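PDB 6ZJ8: virulence sensor protein BvgS from Bordetella pertussis, which is probably a sensor histidine kinase that controls virulence, its cytoplasmic PAS domain being implicated in passing the signal on to the kinase. Local coordinates for residues E95-R103 with H113-Y121. Sequence-based numbering, arbitrary orientation.
Sequences EREPRFEDR and HVYQWTIPY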
loop_
_atom_site.group_PDB
_atom_site.type_symbol
_atom_site.label_atom_id
_atom_site.label_comp_id
_atom_site.label_asym_id
_atom_site.label_seq_id
_atom_site.Cartn_x
_atom_site.Cartn_y
_atom_site.Cartn_z
ATOM N N GLU A 95 -4.642 -17.638 1.338
ATOM C CA GLU A 95 -6.005 -17.289 0.960
ATOM C C GLU A 95 -6.106 -17.095 -0.547
ATOM O O GLU A 95 -5.246 -16.462 -1.168
ATOM C CB GLU A 95 -6.456 -16.020 1.684
ATOM C CG GLU A 95 -7.853 -15.563 1.288
ATOM C CD GLU A 95 -8.592 -14.857 2.410
ATOM O OE1 GLU A 95 -7.995 -14.648 3.487
ATOM O OE2 GLU A 95 -9.778 -14.515 2.214
ATOM N N ARG A 96 -7.170 -17.642 -1.133
ATOM C CA ARG A 96 -7.394 -17.597 -2.570
ATOM C C ARG A 96 -8.465 -16.591 -2.972
ATOM O O ARG A 96 -8.906 -16.600 -4.126
ATOM C CB ARG A 96 -7.786 -18.984 -3.083
ATOM C CG ARG A 96 -6.779 -20.075 -2.773
ATOM C CD ARG A 96 -7.236 -21.408 -3.339
ATOM N NE ARG A 96 -6.354 -22.506 -2.951
ATOM C CZ ARG A 96 -5.269 -22.878 -3.625
ATOM N NH1 ARG A 96 -4.912 -22.245 -4.735
ATOM N NH2 ARG A 96 -4.539 -23.893 -3.183
ATOM N N GLU A 97 -8.891 -15.728 -2.056
ATOM C CA GLU A 97 -9.989 -14.806 -2.299
ATOM C C GLU A 97 -9.593 -13.405 -1.863
ATOM O O GLU A 97 -8.788 -13.244 -0.940
ATOM C CB GLU A 97 -11.245 -15.261 -1.540
ATOM C CG GLU A 97 -12.536 -14.604 -1.996
ATOM C CD GLU A 97 -13.769 -15.347 -1.519
ATOM O OE1 GLU A 97 -13.617 -16.370 -0.817
ATOM O OE2 GLU A 97 -14.892 -14.911 -1.850
ATOM N N PRO A 98 -10.125 -12.370 -2.517
ATOM C CA PRO A 98 -9.804 -11.002 -2.096
ATOM C C PRO A 98 -10.151 -10.757 -0.636
ATOM O O PRO A 98 -11.061 -11.372 -0.075
ATOM C CB PRO A 98 -10.664 -10.137 -3.024
ATOM C CG PRO A 98 -10.823 -10.962 -4.249
ATOM C CD PRO A 98 -10.911 -12.385 -3.765
ATOM N N ARG A 99 -9.407 -9.840 -0.023
ATOM C CA ARG A 99 -9.635 -9.419 1.351
ATOM C C ARG A 99 -9.850 -7.913 1.399
ATOM O O ARG A 99 -9.270 -7.159 0.612
ATOM C CB ARG A 99 -8.458 -9.789 2.258
ATOM C CG ARG A 99 -8.414 -11.243 2.682
ATOM C CD ARG A 99 -7.273 -11.472 3.659
ATOM N NE ARG A 99 -7.466 -10.730 4.904
ATOM C CZ ARG A 99 -6.501 -10.464 5.778
ATOM N NH1 ARG A 99 -5.259 -10.865 5.548
ATOM N NH2 ARG A 99 -6.776 -9.785 6.883
ATOM N N PHE A 100 -10.685 -7.480 2.343
ATOM C CA PHE A 100 -10.975 -6.067 2.537
ATOM C C PHE A 100 -11.147 -5.787 4.022
ATOM O O PHE A 100 -11.895 -6.491 4.708
ATOM C CB PHE A 100 -12.237 -5.649 1.777
ATOM C CG PHE A 100 -12.148 -5.864 0.296
ATOM C CD1 PHE A 100 -11.584 -4.900 -0.522
ATOM C CD2 PHE A 100 -12.630 -7.027 -0.279
ATOM C CE1 PHE A 100 -11.500 -5.094 -1.886
ATOM C CE2 PHE A 100 -12.551 -7.228 -1.642
ATOM C CZ PHE A 100 -11.985 -6.260 -2.448
ATOM N N GLU A 101 -10.451 -4.761 4.508
ATOM C CA GLU A 101 -10.573 -4.320 5.889
ATOM C C GLU A 101 -10.424 -2.807 5.933
ATOM O O GLU A 101 -9.892 -2.188 5.007
ATOM C CB GLU A 101 -9.526 -4.981 6.797
ATOM C CG GLU A 101 -9.813 -6.439 7.110
ATOM C CD GLU A 101 -9.151 -6.900 8.394
ATOM O OE1 GLU A 101 -8.073 -7.524 8.317
ATOM O OE2 GLU A 101 -9.705 -6.629 9.480
ATOM N N ASP A 102 -10.910 -2.212 7.018
ATOM C CA ASP A 102 -10.739 -0.785 7.243
ATOM C C ASP A 102 -10.461 -0.550 8.719
ATOM O O ASP A 102 -11.070 -1.183 9.585
ATOM C CB ASP A 102 -11.968 0.013 6.784
ATOM C CG ASP A 102 -13.091 0.007 7.802
ATOM O OD1 ASP A 102 -13.362 -1.058 8.396
ATOM O OD2 ASP A 102 -13.709 1.072 8.003
ATOM N N ARG A 103 -9.526 0.355 8.995
ATOM C CA ARG A 103 -9.087 0.627 10.355
ATOM C C ARG A 103 -8.466 2.015 10.384
ATOM O O ARG A 103 -8.233 2.637 9.344
ATOM C CB ARG A 103 -8.086 -0.429 10.848
ATOM C CG ARG A 103 -6.820 -0.543 9.991
ATOM C CD ARG A 103 -5.721 -1.364 10.666
ATOM N NE ARG A 103 -5.049 -0.625 11.734
ATOM C CZ ARG A 103 -4.011 -1.082 12.430
ATOM N NH1 ARG A 103 -3.472 -0.330 13.378
ATOM N NH2 ARG A 103 -3.507 -2.286 12.186
ATOM N N HIS A 113 -7.977 7.097 8.779
ATOM C CA HIS A 113 -8.867 5.985 8.476
ATOM C C HIS A 113 -8.546 5.483 7.073
ATOM O O HIS A 113 -8.611 6.252 6.107
ATOM C CB HIS A 113 -10.319 6.440 8.578
ATOM C CG HIS A 113 -11.317 5.355 8.327
ATOM N ND1 HIS A 113 -12.583 5.608 7.848
ATOM C CD2 HIS A 113 -11.239 4.013 8.496
ATOM C CE1 HIS A 113 -13.243 4.470 7.730
ATOM N NE2 HIS A 113 -12.450 3.486 8.116
ATOM N N VAL A 114 -8.183 4.206 6.956
ATOM C CA VAL A 114 -7.716 3.647 5.694
ATOM C C VAL A 114 -8.562 2.439 5.324
ATOM O O VAL A 114 -9.026 1.684 6.183
ATOM C CB VAL A 114 -6.221 3.256 5.753
ATOM C CG1 VAL A 114 -5.364 4.486 5.990
ATOM C CG2 VAL A 114 -5.979 2.206 6.834
ATOM N N TYR A 115 -8.755 2.263 4.020
ATOM C CA TYR A 115 -9.454 1.117 3.450
ATOM C C TYR A 115 -8.405 0.219 2.803
ATOM O O TYR A 115 -7.801 0.594 1.792
ATOM C CB TYR A 115 -10.502 1.580 2.440
ATOM C CG TYR A 115 -11.397 0.480 1.922
ATOM C CD1 TYR A 115 -12.373 -0.081 2.732
ATOM C CD2 TYR A 115 -11.279 0.015 0.620
ATOM C CE1 TYR A 115 -13.199 -1.084 2.267
ATOM C CE2 TYR A 115 -12.103 -0.991 0.142
ATOM C CZ TYR A 115 -13.062 -1.536 0.970
ATOM O OH TYR A 115 -13.887 -2.537 0.507
ATOM N N GLN A 116 -8.190 -0.958 3.384
ATOM C CA GLN A 116 -7.125 -1.867 2.984
ATOM C C GLN A 116 -7.677 -3.015 2.146
ATOM O O GLN A 116 -8.809 -3.463 2.343
ATOM C CB GLN A 116 -6.414 -2.427 4.217
ATOM C CG GLN A 116 -5.901 -1.370 5.180
ATOM C CD GLN A 116 -5.655 -1.923 6.568
ATOM O OE1 GLN A 116 -6.560 -2.473 7.196
ATOM N NE2 GLN A 116 -4.429 -1.784 7.054
ATOM N N TRP A 117 -6.856 -3.502 1.215
ATOM C CA TRP A 117 -7.296 -4.547 0.300
ATOM C C TRP A 117 -6.107 -5.374 -0.167
ATOM O O TRP A 117 -4.971 -4.895 -0.202
ATOM C CB TRP A 117 -8.018 -3.943 -0.910
ATOM C CG TRP A 117 -7.160 -2.997 -1.690
ATOM C CD1 TRP A 117 -6.958 -1.674 -1.432
ATOM C CD2 TRP A 117 -6.382 -3.303 -2.853
ATOM N NE1 TRP A 117 -6.104 -1.135 -2.363
ATOM C CE2 TRP A 117 -5.736 -2.116 -3.247
ATOM C CE3 TRP A 117 -6.170 -4.466 -3.600
ATOM C CZ2 TRP A 117 -4.894 -2.055 -4.356
ATOM C CZ3 TRP A 117 -5.332 -4.406 -4.700
ATOM C CH2 TRP A 117 -4.706 -3.208 -5.069
ATOM N N THR A 118 -6.385 -6.629 -0.526
ATOM C CA THR A 118 -5.387 -7.501 -1.127
ATOM C C THR A 118 -6.074 -8.446 -2.103
ATOM O O THR A 118 -7.189 -8.909 -1.849
ATOM C CB THR A 118 -4.618 -8.318 -0.079
ATOM O OG1 THR A 118 -5.529 -9.141 0.660
ATOM C CG2 THR A 118 -3.867 -7.404 0.878
ATOM N N ILE A 119 -5.397 -8.729 -3.218
ATOM C CA ILE A 119 -5.875 -9.665 -4.220
ATOM C C ILE A 119 -4.773 -10.702 -4.442
ATOM O O ILE A 119 -3.649 -10.327 -4.792
ATOM C CB ILE A 119 -6.229 -8.983 -5.551
ATOM C CG1 ILE A 119 -7.216 -7.831 -5.343
ATOM C CG2 ILE A 119 -6.811 -10.001 -6.526
ATOM C CD1 ILE A 119 -8.638 -8.280 -5.149
ATOM N N PRO A 120 -5.030 -11.990 -4.262
ATOM C CA PRO A 120 -4.010 -12.991 -4.590
ATOM C C PRO A 120 -4.017 -13.335 -6.073
ATOM O O PRO A 120 -5.009 -13.156 -6.784
ATOM C CB PRO A 120 -4.401 -14.202 -3.735
ATOM C CG PRO A 120 -5.844 -13.996 -3.356
ATOM C CD PRO A 120 -6.277 -12.617 -3.788
ATOM N N TYR A 121 -2.872 -13.833 -6.536
ATOM C CA TYR A 121 -2.688 -14.169 -7.939
ATOM C C TYR A 121 -1.815 -15.410 -8.053
ATOM O O TYR A 121 -1.127 -15.801 -7.107
ATOM C CB TYR A 121 -2.049 -13.012 -8.721
ATOM C CG TYR A 121 -0.630 -12.707 -8.299
ATOM C CD1 TYR A 121 0.442 -13.392 -8.856
ATOM C CD2 TYR A 121 -0.361 -11.739 -7.341
ATOM C CE1 TYR A 121 1.739 -13.123 -8.472
ATOM C CE2 TYR A 121 0.934 -11.462 -6.950
ATOM C CZ TYR A 121 1.980 -12.157 -7.520
ATOM O OH TYR A 121 3.274 -11.886 -7.136
#
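Phe100 and Trp117 face each other as a non-hydrogen-bonded pair in the antiparallel hairpin of strands 99-107 and 110-122, which forms one edge of the antiparallel PAS-fold sheet; strand 99-107 is outermost, and strand 128-137 flanks the other side of 110-122. With CG held beside the backbone N (chi1 -60°), the Phe100 ring sets CD1 3.7 Å from Trp117 CB, approaching it obliquely, while the indole leads off from the hairpin partner. Two residues before Trp117 and on the same face, Tyr115 reaches the same ring, its OH 3.5 Å from Phe100 CD1. Farther down, Pro98 CB rests against the Ile119 CD1 methyl at 3.5 Å.

The other face is more polar. Arg99 and Thr118 run alongside one another off the sheet, Arg99 CB 3.4 Å from Thr118 OG1. Beyond a bend at chi3, the Arg99 guanidinium turns along its own strand, where NH2 makes a salt bridge to Glu101 OE1 at 3.0 Å. Arg103 lays its CG 3.4 Å from OE1 of the buried Gln116, guanidinium and amide nearly perpendicular; Gln116 NE2 makes weak hydrogen bonds to the carbonyl oxygens of Glu86 and Phe87.

Toward the turn, His113 swings its imidazole across to Asp102. His113 NE2 donates to Asp102 OD2 at 2.7 Å, with the oxygen in the ring plane but the nitrogen on the anti side of the carboxylate, 33° out of its plane.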